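PDB 3GUE: UTP-glucose-1-phosphate uridylyltransferase 2 from Trypanosoma brucei, which probably catalyses the formation of UDP-glucose and diphosphate from UTP and glucose 1-phosphate. Local coordinates for residues Ala77-Leu82 against Cys124-Met129; Met215-Gly220 against Ile306-Met311; Phe110-Leu115 against Arg145-Leu150; Ile158-Asn163 against Tyr195-Ser200. All blocks are in the same frame, centred on the assembly; numbering follows the deposited sequence.

Contact 1: Ala77-Leu82 against Cys124-Met129; sequences AVVLKL and CNVPFM. With UPG (uridine-5'-diphosphate-glucose), chain C.
In the mixed central sheet of this GT-A fold, V79 and L80 pair with F128 and M129 as parallel neighbours. The two strands are the ends of a beta-alpha-beta crossover, with helix 107-122 between them. Three backbone bonds set the register. V79 N donates a hydrogen bond to P127 O at 2.9 Å. M129 N donates one to V79 O, a more bent bond (131° at the hydrogen). K81 N then meets M129 O at 2.9 Å, nearly straight at 170°. V79 O also receives a CA-H...O contact from F128 CA. V79 and F128 share one face of the sheet. V79 CG1, anti to its backbone N (chi1 178°), lies 3.9 Å from F128 CD1, at the ring edge and near its plane. T111 and L115 of helix 107-122 also touch this ring. The other face carries L80 and M129, with L80 CD1 3.6 Å from M129 CB. V78 CG1 meets the methyl M129 CE at 3.8 Å. Away from the pairing, K81 NZ is hydrogen-bonded to S218 OG and N222 O. Here V79 N, V79 O and K81 N are satisfied, V78 and L80 hydrogen-bond F216 of strand 214-219 on the other edge, and the strand carries L82 to UDP-glucose.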
# COMPACT_ATOMS: atom_id res chain seq x y z
N ALA A 77 -2.68 -12.48 -18.70
CA ALA A 77 -2.37 -11.64 -17.54
C ALA A 77 -2.73 -10.15 -17.74
O ALA A 77 -2.77 -9.64 -18.85
CB ALA A 77 -0.93 -11.84 -17.14
N VAL A 78 -3.04 -9.47 -16.64
CA VAL A 78 -3.54 -8.09 -16.62
C VAL A 78 -2.88 -7.45 -15.40
O VAL A 78 -2.66 -8.09 -14.39
CB VAL A 78 -5.10 -8.04 -16.47
CG1 VAL A 78 -5.60 -6.67 -16.09
CG2 VAL A 78 -5.82 -8.50 -17.78
N VAL A 79 -2.54 -6.18 -15.52
CA VAL A 79 -1.88 -5.47 -14.42
C VAL A 79 -2.83 -4.44 -13.84
O VAL A 79 -3.53 -3.74 -14.58
CB VAL A 79 -0.52 -4.83 -14.84
CG1 VAL A 79 0.12 -4.05 -13.66
CG2 VAL A 79 0.43 -5.92 -15.32
N LEU A 80 -2.88 -4.40 -12.51
CA LEU A 80 -3.58 -3.35 -11.79
C LEU A 80 -2.62 -2.73 -10.78
O LEU A 80 -1.96 -3.44 -10.01
CB LEU A 80 -4.81 -3.90 -11.05
CG LEU A 80 -5.75 -3.02 -10.20
CD1 LEU A 80 -6.28 -1.84 -10.91
CD2 LEU A 80 -6.91 -3.86 -9.69
N LYS A 81 -2.54 -1.40 -10.81
CA LYS A 81 -1.80 -0.66 -9.77
C LYS A 81 -2.82 0.05 -8.90
O LYS A 81 -3.68 0.77 -9.42
CB LYS A 81 -0.84 0.34 -10.45
CG LYS A 81 0.65 -0.08 -10.47
CD LYS A 81 1.27 0.11 -9.07
CE LYS A 81 2.80 0.26 -9.10
NZ LYS A 81 3.51 -1.02 -8.75
N LEU A 82 -2.77 -0.19 -7.58
CA LEU A 82 -3.64 0.49 -6.62
C LEU A 82 -3.27 2.00 -6.58
O LEU A 82 -2.09 2.36 -6.53
CB LEU A 82 -3.51 -0.15 -5.23
CG LEU A 82 -3.77 -1.66 -5.11
CD1 LEU A 82 -3.55 -2.20 -3.68
CD2 LEU A 82 -5.16 -2.08 -5.66
N CYS A 124 4.04 -7.34 -26.30
CA CYS A 124 2.78 -7.86 -25.78
C CYS A 124 2.04 -6.72 -25.09
O CYS A 124 2.51 -6.19 -24.09
CB CYS A 124 3.02 -9.05 -24.83
SG CYS A 124 1.56 -9.62 -23.89
N ASN A 125 0.88 -6.35 -25.63
CA ASN A 125 0.07 -5.21 -25.15
C ASN A 125 -0.74 -5.55 -23.87
O ASN A 125 -1.97 -5.52 -23.87
CB ASN A 125 -0.84 -4.70 -26.30
CG ASN A 125 -1.52 -3.33 -25.98
OD1 ASN A 125 -1.04 -2.55 -25.16
ND2 ASN A 125 -2.62 -3.06 -26.67
N VAL A 126 -0.03 -5.86 -22.79
CA VAL A 126 -0.65 -6.31 -21.52
C VAL A 126 -1.61 -5.24 -20.98
O VAL A 126 -1.22 -4.07 -20.87
CB VAL A 126 0.43 -6.70 -20.46
CG1 VAL A 126 1.29 -5.48 -20.11
CG2 VAL A 126 -0.19 -7.31 -19.18
N PRO A 127 -2.87 -5.63 -20.68
CA PRO A 127 -3.81 -4.68 -20.12
C PRO A 127 -3.34 -4.08 -18.80
O PRO A 127 -2.62 -4.72 -18.01
CB PRO A 127 -5.10 -5.52 -19.96
CG PRO A 127 -4.97 -6.57 -20.98
CD PRO A 127 -3.51 -6.94 -20.90
N PHE A 128 -3.68 -2.81 -18.60
CA PHE A 128 -3.24 -2.05 -17.43
C PHE A 128 -4.36 -1.19 -16.89
O PHE A 128 -5.06 -0.53 -17.67
CB PHE A 128 -2.07 -1.14 -17.79
CG PHE A 128 -1.59 -0.25 -16.65
CD1 PHE A 128 -0.82 -0.78 -15.60
CD2 PHE A 128 -1.87 1.11 -16.65
CE1 PHE A 128 -0.37 0.05 -14.56
CE2 PHE A 128 -1.40 1.97 -15.59
CZ PHE A 128 -0.66 1.44 -14.57
N MET A 129 -4.47 -1.15 -15.56
CA MET A 129 -5.55 -0.44 -14.87
C MET A 129 -4.98 0.21 -13.62
O MET A 129 -3.96 -0.22 -13.09
CB MET A 129 -6.68 -1.42 -14.48
CG MET A 129 -7.57 -1.90 -15.64
SD MET A 129 -9.02 -2.87 -15.12
CE MET A 129 -8.23 -4.34 -14.53
N1 UPG C . -5.34 2.26 -1.64
C2 UPG C . -6.45 2.18 -2.50
N3 UPG C . -7.71 2.26 -1.93
C4 UPG C . -7.91 2.40 -0.58
C5 UPG C . -6.82 2.46 0.29
C6 UPG C . -5.53 2.39 -0.23
O2 UPG C . -6.38 2.08 -3.74
O4 UPG C . -9.08 2.47 -0.18
C1C UPG C . -3.96 2.18 -2.21
C2C UPG C . -2.89 3.20 -1.79
O2C UPG C . -3.02 4.41 -2.54
C3C UPG C . -1.63 2.44 -2.20
C4C UPG C . -1.98 1.01 -1.83
O4C UPG C . -3.42 0.92 -1.77
O3C UPG C . -1.49 2.50 -3.62
C5C UPG C . -1.42 0.63 -0.41
O5C UPG C . -2.04 1.32 0.64
PA UPG C . -1.18 1.87 1.89
O1A UPG C . -0.02 2.56 1.28
O2A UPG C . -2.02 2.59 2.86
O3A UPG C . -0.63 0.47 2.55
PB UPG C . -1.35 -0.43 3.70
O1B UPG C . -2.72 -0.72 3.27
O2B UPG C . -1.10 0.14 5.07
O3B UPG C . -0.39 -1.72 3.63
C1' UPG C . -0.39 -2.53 2.39
C2' UPG C . -0.81 -3.95 2.74
C3' UPG C . 0.15 -4.47 3.80
C4' UPG C . 1.57 -4.48 3.22
C5' UPG C . 1.96 -3.05 2.75
C6' UPG C . 3.21 -3.09 1.90
O2' UPG C . -2.16 -3.98 3.26
O3' UPG C . -0.28 -5.76 4.22
O4' UPG C . 2.50 -4.94 4.18
O5' UPG C . 0.96 -2.45 1.89
O6' UPG C . 3.76 -1.78 1.81

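Contact 2: Met215-Gly220 against Ile306-Met311; sequences MFISNG and IWINLM. With UPG (uridine-5'-diphosphate-glucose), chain C.
I217 O accepts a hydrogen bond from I306 N at 2.7 Å. I217 N returns a bond to I306 O, which closes one antiparallel hydrogen-bonded pair. M215 and I308 form the next and exchange two bonds. M215 O has a second, weaker visitor, the CA-H of W307 at 3.4 Å from O to CA. F216 and W307 make the non-hydrogen-bonded pair between them. With chi1 at 178° the phenyl of F216 swings away from its own N, and CB and CD1 come to lie over the indole. F216 CB sits over the W307 six-membered ring, 3.8 Å from its centroid and 3° off the normal. F216 CD1 is 3.4 Å from W307 NE1. The two ring planes are inclined at 42°. On the opposite face of the sheet, M215 CB packs on I308 CG1 and, at 3.7 Å, on L310 CD2, where helix 310-319 starts. Beyond the pairing, N219 and G220 reach the bound nucleotide sugar. N219 ND2 binds UPG O5' at 2.9 Å, while N304 holds N219 OD1. G220 N binds UPG O3C at 3.0 Å. This is the place in the central GT-A sheet where an antiparallel strand joins the parallel ones, beside the substrate site.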
# COMPACT_ATOMS: atom_id res chain seq x y z
N MET A 215 -4.53 -11.70 -12.74
CA MET A 215 -4.29 -10.31 -12.47
C MET A 215 -3.16 -10.15 -11.46
O MET A 215 -3.21 -10.71 -10.39
CB MET A 215 -5.54 -9.62 -11.95
CG MET A 215 -5.30 -8.19 -11.50
SD MET A 215 -6.84 -7.35 -11.13
CE MET A 215 -7.61 -7.29 -12.75
N PHE A 216 -2.17 -9.35 -11.84
CA PHE A 216 -1.13 -8.91 -10.93
C PHE A 216 -1.44 -7.51 -10.36
O PHE A 216 -1.57 -6.52 -11.11
CB PHE A 216 0.25 -8.99 -11.61
CG PHE A 216 1.38 -8.50 -10.72
CD1 PHE A 216 1.74 -9.21 -9.58
CD2 PHE A 216 2.08 -7.34 -11.05
CE1 PHE A 216 2.74 -8.77 -8.75
CE2 PHE A 216 3.13 -6.87 -10.20
CZ PHE A 216 3.45 -7.60 -9.06
N ILE A 217 -1.55 -7.46 -9.04
CA ILE A 217 -1.87 -6.24 -8.29
C ILE A 217 -0.73 -5.88 -7.35
O ILE A 217 -0.16 -6.75 -6.69
CB ILE A 217 -3.14 -6.41 -7.41
CG1 ILE A 217 -4.19 -7.29 -8.09
CG2 ILE A 217 -3.73 -5.03 -6.97
CD1 ILE A 217 -5.30 -7.72 -7.13
N SER A 218 -0.39 -4.60 -7.31
CA SER A 218 0.61 -4.03 -6.40
C SER A 218 0.29 -2.58 -6.01
O SER A 218 -0.50 -1.90 -6.68
CB SER A 218 2.00 -4.09 -7.05
OG SER A 218 2.05 -3.27 -8.21
N ASN A 219 0.91 -2.13 -4.92
CA ASN A 219 0.79 -0.81 -4.39
C ASN A 219 1.28 0.25 -5.35
O ASN A 219 2.33 0.08 -5.97
CB ASN A 219 1.56 -0.72 -3.06
CG ASN A 219 0.85 -1.40 -1.89
OD1 ASN A 219 -0.33 -1.77 -1.99
ND2 ASN A 219 1.56 -1.54 -0.78
N GLY A 220 0.53 1.34 -5.50
CA GLY A 220 1.05 2.47 -6.31
C GLY A 220 2.39 3.07 -5.88
O GLY A 220 3.11 3.65 -6.69
N ILE A 306 0.24 -9.01 -5.18
CA ILE A 306 -0.69 -10.16 -5.13
C ILE A 306 -1.19 -10.58 -6.51
O ILE A 306 -1.69 -9.75 -7.27
CB ILE A 306 -1.96 -9.86 -4.27
CG1 ILE A 306 -1.62 -9.23 -2.90
CG2 ILE A 306 -2.82 -11.09 -4.13
CD1 ILE A 306 -0.80 -10.11 -2.02
N TRP A 307 -1.08 -11.87 -6.80
CA TRP A 307 -1.65 -12.50 -8.00
C TRP A 307 -2.99 -13.14 -7.70
O TRP A 307 -3.12 -13.97 -6.79
CB TRP A 307 -0.75 -13.60 -8.51
CG TRP A 307 0.50 -13.15 -9.25
CD1 TRP A 307 1.73 -12.90 -8.72
CD2 TRP A 307 0.62 -12.96 -10.67
NE1 TRP A 307 2.60 -12.54 -9.71
CE2 TRP A 307 1.95 -12.56 -10.91
CE3 TRP A 307 -0.27 -13.05 -11.74
CZ2 TRP A 307 2.42 -12.24 -12.20
CZ3 TRP A 307 0.21 -12.75 -13.04
CH2 TRP A 307 1.55 -12.36 -13.25
N ILE A 308 -3.97 -12.81 -8.52
CA ILE A 308 -5.25 -13.48 -8.42
C ILE A 308 -5.64 -14.16 -9.73
O ILE A 308 -5.30 -13.70 -10.83
CB ILE A 308 -6.37 -12.54 -7.85
CG1 ILE A 308 -6.62 -11.35 -8.78
CG2 ILE A 308 -6.06 -12.08 -6.35
CD1 ILE A 308 -7.91 -10.55 -8.41
N ASN A 309 -6.27 -15.31 -9.59
CA ASN A 309 -6.94 -15.97 -10.68
C ASN A 309 -8.36 -15.39 -10.75
O ASN A 309 -9.14 -15.46 -9.76
CB ASN A 309 -6.95 -17.51 -10.50
CG ASN A 309 -7.64 -18.25 -11.66
OD1 ASN A 309 -8.80 -18.04 -11.93
ND2 ASN A 309 -6.90 -19.09 -12.36
N LEU A 310 -8.68 -14.82 -11.91
CA LEU A 310 -9.87 -14.04 -12.11
C LEU A 310 -11.15 -14.90 -12.18
O LEU A 310 -12.19 -14.50 -11.68
CB LEU A 310 -9.70 -13.16 -13.36
CG LEU A 310 -8.62 -12.07 -13.29
CD1 LEU A 310 -8.55 -11.35 -14.62
CD2 LEU A 310 -8.95 -11.09 -12.16
N MET A 311 -11.03 -16.08 -12.78
CA MET A 311 -12.11 -17.06 -12.84
C MET A 311 -12.43 -17.61 -11.45
O MET A 311 -13.61 -17.77 -11.11
CB MET A 311 -11.76 -18.19 -13.82
CG MET A 311 -12.92 -19.18 -14.16
SD MET A 311 -14.37 -18.40 -14.87
CE MET A 311 -14.37 -19.01 -16.54
N1 UPG C . -5.34 2.26 -1.64
C2 UPG C . -6.45 2.18 -2.50
N3 UPG C . -7.71 2.26 -1.93
C4 UPG C . -7.91 2.40 -0.58
C5 UPG C . -6.82 2.46 0.29
C6 UPG C . -5.53 2.39 -0.23
O2 UPG C . -6.38 2.08 -3.74
O4 UPG C . -9.08 2.47 -0.18
C1C UPG C . -3.96 2.18 -2.21
C2C UPG C . -2.89 3.20 -1.79
O2C UPG C . -3.02 4.41 -2.54
C3C UPG C . -1.63 2.44 -2.20
C4C UPG C . -1.98 1.01 -1.83
O4C UPG C . -3.42 0.92 -1.77
O3C UPG C . -1.49 2.50 -3.62
C5C UPG C . -1.42 0.63 -0.41
O5C UPG C . -2.04 1.32 0.64
PA UPG C . -1.18 1.87 1.89
O1A UPG C . -0.02 2.56 1.28
O2A UPG C . -2.02 2.59 2.86
O3A UPG C . -0.63 0.47 2.55
PB UPG C . -1.35 -0.43 3.70
O1B UPG C . -2.72 -0.72 3.27
O2B UPG C . -1.10 0.14 5.07
O3B UPG C . -0.39 -1.72 3.63
C1' UPG C . -0.39 -2.53 2.39
C2' UPG C . -0.81 -3.95 2.74
C3' UPG C . 0.15 -4.47 3.80
C4' UPG C . 1.57 -4.48 3.22
C5' UPG C . 1.96 -3.05 2.75
C6' UPG C . 3.21 -3.09 1.90
O2' UPG C . -2.16 -3.98 3.26
O3' UPG C . -0.28 -5.76 4.22
O4' UPG C . 2.50 -4.94 4.18
O5' UPG C . 0.96 -2.45 1.89
O6' UPG C . 3.76 -1.78 1.81

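Contact 3: Phe110-Leu115 against Arg145-Leu150; sequences FTALQL and RKYPTL
Y147 has CG anti to its carbonyl carbon (chi1 -59°), and this swings the phenol ring over A112 of helix 107-122. L150 has the same kind of first torsion (chi1 -54°), which sends its two methyls to the same helix. The contact is helix packing on the crossover helix of the beta-alpha-beta unit between strands 77-83 and 128-132. Y147 stands at the N-cap position of the short helix 148-151, and L150 lies one turn further on. A112 is the centre of the contact. Its CB sits over the middle of the Y147 ring, 3.6 Å from the centroid and 7° off the normal, a CH-pi contact. K146 CG lies over the opposite face of the ring, toward its rim. A112 CB also meets L150 CD1 at 3.8 Å, so one methyl group touches both the tyrosine and the leucine. L113 crosses Y147 at about a right angle, with its CG 4.0 Å from Y147 OH. That hydroxyl is hydrogen-bonded to D109 OD1, one turn before L113 on the same helix and outside the two segments. D109 OD1 also forms a salt bridge with K146 NZ. D109 therefore ties down the polar rim of a contact that is otherwise apolar. Deeper in, the methyl L115 CD2 meets L150 CD2 at 3.8 Å.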
# COMPACT_ATOMS: atom_id res chain seq x y z
N PHE A 110 7.23 6.59 -13.23
CA PHE A 110 7.85 5.25 -13.13
C PHE A 110 6.93 4.06 -13.47
O PHE A 110 7.34 3.17 -14.21
CB PHE A 110 8.60 5.06 -11.80
CG PHE A 110 9.90 5.80 -11.76
CD1 PHE A 110 10.96 5.40 -12.57
CD2 PHE A 110 10.08 6.90 -10.90
CE1 PHE A 110 12.19 6.09 -12.56
CE2 PHE A 110 11.28 7.59 -10.87
CZ PHE A 110 12.36 7.18 -11.69
N THR A 111 5.66 4.12 -13.04
CA THR A 111 4.64 3.11 -13.39
C THR A 111 4.32 3.10 -14.90
O THR A 111 4.28 2.03 -15.50
CB THR A 111 3.31 3.33 -12.57
OG1 THR A 111 3.55 3.11 -11.18
CG2 THR A 111 2.19 2.41 -13.05
N ALA A 112 4.10 4.28 -15.48
CA ALA A 112 3.86 4.42 -16.93
C ALA A 112 5.04 3.97 -17.79
O ALA A 112 4.85 3.37 -18.86
CB ALA A 112 3.46 5.85 -17.29
N LEU A 113 6.25 4.27 -17.33
CA LEU A 113 7.48 3.92 -18.03
C LEU A 113 7.82 2.44 -17.92
O LEU A 113 8.33 1.85 -18.87
CB LEU A 113 8.66 4.78 -17.51
CG LEU A 113 8.74 6.28 -17.87
CD1 LEU A 113 9.86 6.93 -17.10
CD2 LEU A 113 8.87 6.58 -19.36
N GLN A 114 7.55 1.86 -16.74
CA GLN A 114 7.70 0.41 -16.50
C GLN A 114 6.80 -0.38 -17.46
O GLN A 114 7.23 -1.35 -18.06
CB GLN A 114 7.33 0.06 -15.06
CG GLN A 114 8.44 0.35 -14.05
CD GLN A 114 8.00 0.28 -12.61
OE1 GLN A 114 6.92 -0.25 -12.29
NE2 GLN A 114 8.85 0.80 -11.71
N LEU A 115 5.56 0.08 -17.61
CA LEU A 115 4.54 -0.63 -18.39
C LEU A 115 4.93 -0.60 -19.85
O LEU A 115 4.85 -1.61 -20.56
CB LEU A 115 3.18 0.05 -18.20
CG LEU A 115 1.98 -0.42 -19.04
CD1 LEU A 115 1.52 -1.82 -18.58
CD2 LEU A 115 0.85 0.59 -18.94
N ARG A 145 -2.08 13.12 -19.07
CA ARG A 145 -2.03 13.84 -20.35
C ARG A 145 -0.65 13.71 -20.99
O ARG A 145 -0.55 13.61 -22.20
CB ARG A 145 -2.36 15.32 -20.19
CG ARG A 145 -3.82 15.61 -20.06
CD ARG A 145 -4.10 17.09 -20.24
NE ARG A 145 -5.48 17.40 -19.89
CZ ARG A 145 -6.49 17.30 -20.74
NH1 ARG A 145 -6.28 16.89 -21.99
NH2 ARG A 145 -7.72 17.62 -20.35
N LYS A 146 0.38 13.73 -20.13
CA LYS A 146 1.77 13.44 -20.48
C LYS A 146 1.97 12.08 -21.17
O LYS A 146 2.91 11.93 -21.92
CB LYS A 146 2.62 13.48 -19.21
CG LYS A 146 4.10 13.36 -19.42
CD LYS A 146 4.79 13.38 -18.05
CE LYS A 146 6.28 13.59 -18.19
NZ LYS A 146 6.85 13.47 -16.82
N TYR A 147 1.11 11.09 -20.88
CA TYR A 147 1.19 9.77 -21.55
C TYR A 147 -0.04 9.49 -22.42
O TYR A 147 -0.97 8.80 -22.01
CB TYR A 147 1.45 8.65 -20.52
CG TYR A 147 2.74 8.84 -19.74
CD1 TYR A 147 3.97 8.50 -20.30
CD2 TYR A 147 2.73 9.37 -18.45
CE1 TYR A 147 5.18 8.68 -19.59
CE2 TYR A 147 3.91 9.56 -17.73
CZ TYR A 147 5.13 9.21 -18.30
OH TYR A 147 6.29 9.41 -17.61
N PRO A 148 -0.05 10.04 -23.65
CA PRO A 148 -1.20 9.84 -24.55
C PRO A 148 -1.64 8.39 -24.74
O PRO A 148 -2.85 8.15 -24.90
CB PRO A 148 -0.72 10.44 -25.87
CG PRO A 148 0.21 11.54 -25.44
CD PRO A 148 0.98 10.90 -24.29
N THR A 149 -0.70 7.44 -24.71
CA THR A 149 -1.01 5.99 -24.83
C THR A 149 -2.03 5.60 -23.77
O THR A 149 -2.99 4.85 -24.05
CB THR A 149 0.25 5.08 -24.67
OG1 THR A 149 1.21 5.34 -25.71
CG2 THR A 149 -0.13 3.58 -24.72
N LEU A 150 -1.84 6.13 -22.57
CA LEU A 150 -2.72 5.89 -21.43
C LEU A 150 -3.93 6.83 -21.41
O LEU A 150 -5.07 6.37 -21.24
CB LEU A 150 -1.93 5.99 -20.11
CG LEU A 150 -0.68 5.10 -20.03
CD1 LEU A 150 0.02 5.27 -18.70
CD2 LEU A 150 -1.01 3.60 -20.28

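Contact 4: Ile158-Asn163 against Tyr195-Ser200; sequences IELMQN and YTVLYS. With UPG (uridine-5'-diphosphate-glucose), chain C.
L160 and V197 lie side by side and point in opposite directions, V197 CG1 resting 3.6 Å from L160 CG. This is strand-on-helix packing in the GT-A domain. Strand 159-161 is the outermost strand of the central sheet in this chain, and helix 194-201 runs across it with the axes at 108°. L198 crosses L160 at about a right angle, and its CD2 meets L160 CD1 at 3.8 Å. The two methyls of V197 touch successive residues of the segment. CG1, anti to the backbone N (chi1 169°), comes within 3.3 Å of M161 O. CG2 lies against the backbone of Q162, 3.6 Å from its CA. The Q162 side chain turns away from the helix, with CG between the backbone N and the carbonyl carbon (chi1 72°), and extends to the uracil of the bound UDP-glucose. D193, just before the helix, accepts bonds from Q162 NE2 and N163 N. It thus helps to fix the Q162 amide. UPG N3 donates to Q162 OE1 at 2.7 Å.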
# COMPACT_ATOMS: atom_id res chain seq x y z
N ILE A 158 -8.36 2.13 -18.62
CA ILE A 158 -7.40 2.25 -17.54
C ILE A 158 -8.06 2.37 -16.16
O ILE A 158 -7.70 1.64 -15.23
CB ILE A 158 -6.43 3.46 -17.78
CG1 ILE A 158 -5.70 3.33 -19.14
CG2 ILE A 158 -5.50 3.70 -16.61
CD1 ILE A 158 -4.36 2.58 -19.09
N GLU A 159 -9.05 3.25 -16.02
CA GLU A 159 -9.57 3.51 -14.70
C GLU A 159 -10.46 2.40 -14.17
O GLU A 159 -11.31 1.88 -14.90
CB GLU A 159 -10.33 4.84 -14.63
CG GLU A 159 -10.58 5.27 -13.17
CD GLU A 159 -11.09 6.70 -13.06
OE1 GLU A 159 -12.12 7.02 -13.66
OE2 GLU A 159 -10.46 7.49 -12.33
N LEU A 160 -10.24 2.08 -12.90
CA LEU A 160 -11.17 1.27 -12.11
C LEU A 160 -11.54 2.13 -10.92
O LEU A 160 -10.74 2.33 -10.00
CB LEU A 160 -10.52 -0.06 -11.66
CG LEU A 160 -11.42 -1.10 -10.97
CD1 LEU A 160 -12.34 -1.87 -11.94
CD2 LEU A 160 -10.59 -2.05 -10.19
N MET A 161 -12.75 2.69 -10.94
CA MET A 161 -13.19 3.57 -9.87
C MET A 161 -13.73 2.73 -8.72
O MET A 161 -14.66 1.95 -8.89
CB MET A 161 -14.25 4.58 -10.36
CG MET A 161 -14.61 5.63 -9.28
SD MET A 161 -13.31 6.88 -9.06
CE MET A 161 -13.44 7.77 -10.59
N GLN A 162 -13.12 2.89 -7.56
CA GLN A 162 -13.58 2.18 -6.40
C GLN A 162 -14.73 2.95 -5.75
O GLN A 162 -15.17 4.00 -6.24
CB GLN A 162 -12.42 1.88 -5.44
CG GLN A 162 -11.86 3.08 -4.67
CD GLN A 162 -10.84 2.63 -3.63
OE1 GLN A 162 -9.67 3.00 -3.69
NE2 GLN A 162 -11.27 1.78 -2.72
N ASN A 163 -15.24 2.39 -4.67
CA ASN A 163 -16.32 2.97 -3.92
C ASN A 163 -15.80 3.98 -2.90
O ASN A 163 -14.58 4.18 -2.76
CB ASN A 163 -17.06 1.85 -3.20
CG ASN A 163 -17.55 0.77 -4.15
OD1 ASN A 163 -17.29 -0.42 -3.95
ND2 ASN A 163 -18.27 1.18 -5.18
N TYR A 195 -12.05 -6.30 -5.03
CA TYR A 195 -12.73 -7.50 -5.50
C TYR A 195 -14.18 -7.19 -5.88
O TYR A 195 -14.61 -7.50 -7.01
CB TYR A 195 -12.62 -8.64 -4.48
CG TYR A 195 -11.20 -8.98 -4.04
CD1 TYR A 195 -10.25 -9.53 -4.94
CD2 TYR A 195 -10.79 -8.76 -2.72
CE1 TYR A 195 -8.94 -9.84 -4.52
CE2 TYR A 195 -9.49 -9.07 -2.30
CZ TYR A 195 -8.57 -9.61 -3.21
OH TYR A 195 -7.28 -9.92 -2.77
N THR A 196 -14.90 -6.55 -4.98
CA THR A 196 -16.28 -6.06 -5.23
C THR A 196 -16.38 -5.03 -6.36
O THR A 196 -17.29 -5.08 -7.18
CB THR A 196 -16.97 -5.55 -3.94
OG1 THR A 196 -18.35 -5.24 -4.20
CG2 THR A 196 -16.28 -4.34 -3.39
N VAL A 197 -15.40 -4.14 -6.44
CA VAL A 197 -15.35 -3.17 -7.53
C VAL A 197 -15.18 -3.85 -8.89
O VAL A 197 -15.91 -3.53 -9.85
CB VAL A 197 -14.25 -2.13 -7.30
CG1 VAL A 197 -14.03 -1.29 -8.55
CG2 VAL A 197 -14.62 -1.25 -6.07
N LEU A 198 -14.22 -4.78 -8.98
CA LEU A 198 -14.03 -5.60 -10.18
C LEU A 198 -15.31 -6.35 -10.58
O LEU A 198 -15.67 -6.40 -11.76
CB LEU A 198 -12.85 -6.59 -10.00
CG LEU A 198 -11.43 -6.09 -10.27
CD1 LEU A 198 -10.39 -7.21 -9.97
CD2 LEU A 198 -11.29 -5.52 -11.68
N TYR A 199 -15.99 -6.93 -9.59
CA TYR A 199 -17.20 -7.74 -9.80
C TYR A 199 -18.38 -6.86 -10.19
O TYR A 199 -19.00 -7.09 -11.23
CB TYR A 199 -17.57 -8.51 -8.51
CG TYR A 199 -18.70 -9.52 -8.67
CD1 TYR A 199 -18.60 -10.58 -9.58
CD2 TYR A 199 -19.87 -9.42 -7.90
CE1 TYR A 199 -19.61 -11.50 -9.72
CE2 TYR A 199 -20.90 -10.34 -8.04
CZ TYR A 199 -20.76 -11.37 -8.94
OH TYR A 199 -21.77 -12.28 -9.09
N SER A 200 -18.67 -5.86 -9.36
CA SER A 200 -19.85 -5.04 -9.58
C SER A 200 -19.74 -4.04 -10.74
O SER A 200 -20.77 -3.61 -11.29
CB SER A 200 -20.29 -4.36 -8.29
OG SER A 200 -21.02 -5.28 -7.49
N1 UPG C . -5.34 2.26 -1.64
C2 UPG C . -6.45 2.18 -2.50
N3 UPG C . -7.71 2.26 -1.93
C4 UPG C . -7.91 2.40 -0.58
C5 UPG C . -6.82 2.46 0.29
C6 UPG C . -5.53 2.39 -0.23
O2 UPG C . -6.38 2.08 -3.74
O4 UPG C . -9.08 2.47 -0.18
C1C UPG C . -3.96 2.18 -2.21
C2C UPG C . -2.89 3.20 -1.79
O2C UPG C . -3.02 4.41 -2.54
C3C UPG C . -1.63 2.44 -2.20
C4C UPG C . -1.98 1.01 -1.83
O4C UPG C . -3.42 0.92 -1.77
O3C UPG C . -1.49 2.50 -3.62
C5C UPG C . -1.42 0.63 -0.41
O5C UPG C . -2.04 1.32 0.64
PA UPG C . -1.18 1.87 1.89
O1A UPG C . -0.02 2.56 1.28
O2A UPG C . -2.02 2.59 2.86
O3A UPG C . -0.63 0.47 2.55
PB UPG C . -1.35 -0.43 3.70
O1B UPG C . -2.72 -0.72 3.27
O2B UPG C . -1.10 0.14 5.07
O3B UPG C . -0.39 -1.72 3.63
C1' UPG C . -0.39 -2.53 2.39
C2' UPG C . -0.81 -3.95 2.74
C3' UPG C . 0.15 -4.47 3.80
C4' UPG C . 1.57 -4.48 3.22
C5' UPG C . 1.96 -3.05 2.75
C6' UPG C . 3.21 -3.09 1.90
O2' UPG C . -2.16 -3.98 3.26
O3' UPG C . -0.28 -5.76 4.22
O4' UPG C . 2.50 -4.94 4.18
O5' UPG C . 0.96 -2.45 1.89
O6' UPG C . 3.76 -1.78 1.81

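How the contacts relate
From the N terminus, contact 1 opens on strand 77-83 and closes at 124-129, 42 residues on from L82, where strand 128-132 begins. Contact 3 starts inside that loop, on helix 107-122, and ends beyond it at 145-150, so the two cross. They meet at F128. Contact 4 follows in series. It joins the edge strand 159-161 to helix 194-201, and I158 touches both L150 of contact 3 and M129 of contact 1. Contact 2 comes last and closes the longest loop, 86 residues. F216 is hydrogen-bonded to the strand of contact 1, and M215 packs on L198. Contacts 1, 2 and 4 share one sheet and reach UDP-glucose. Contact 3 packs the crossover helix further out.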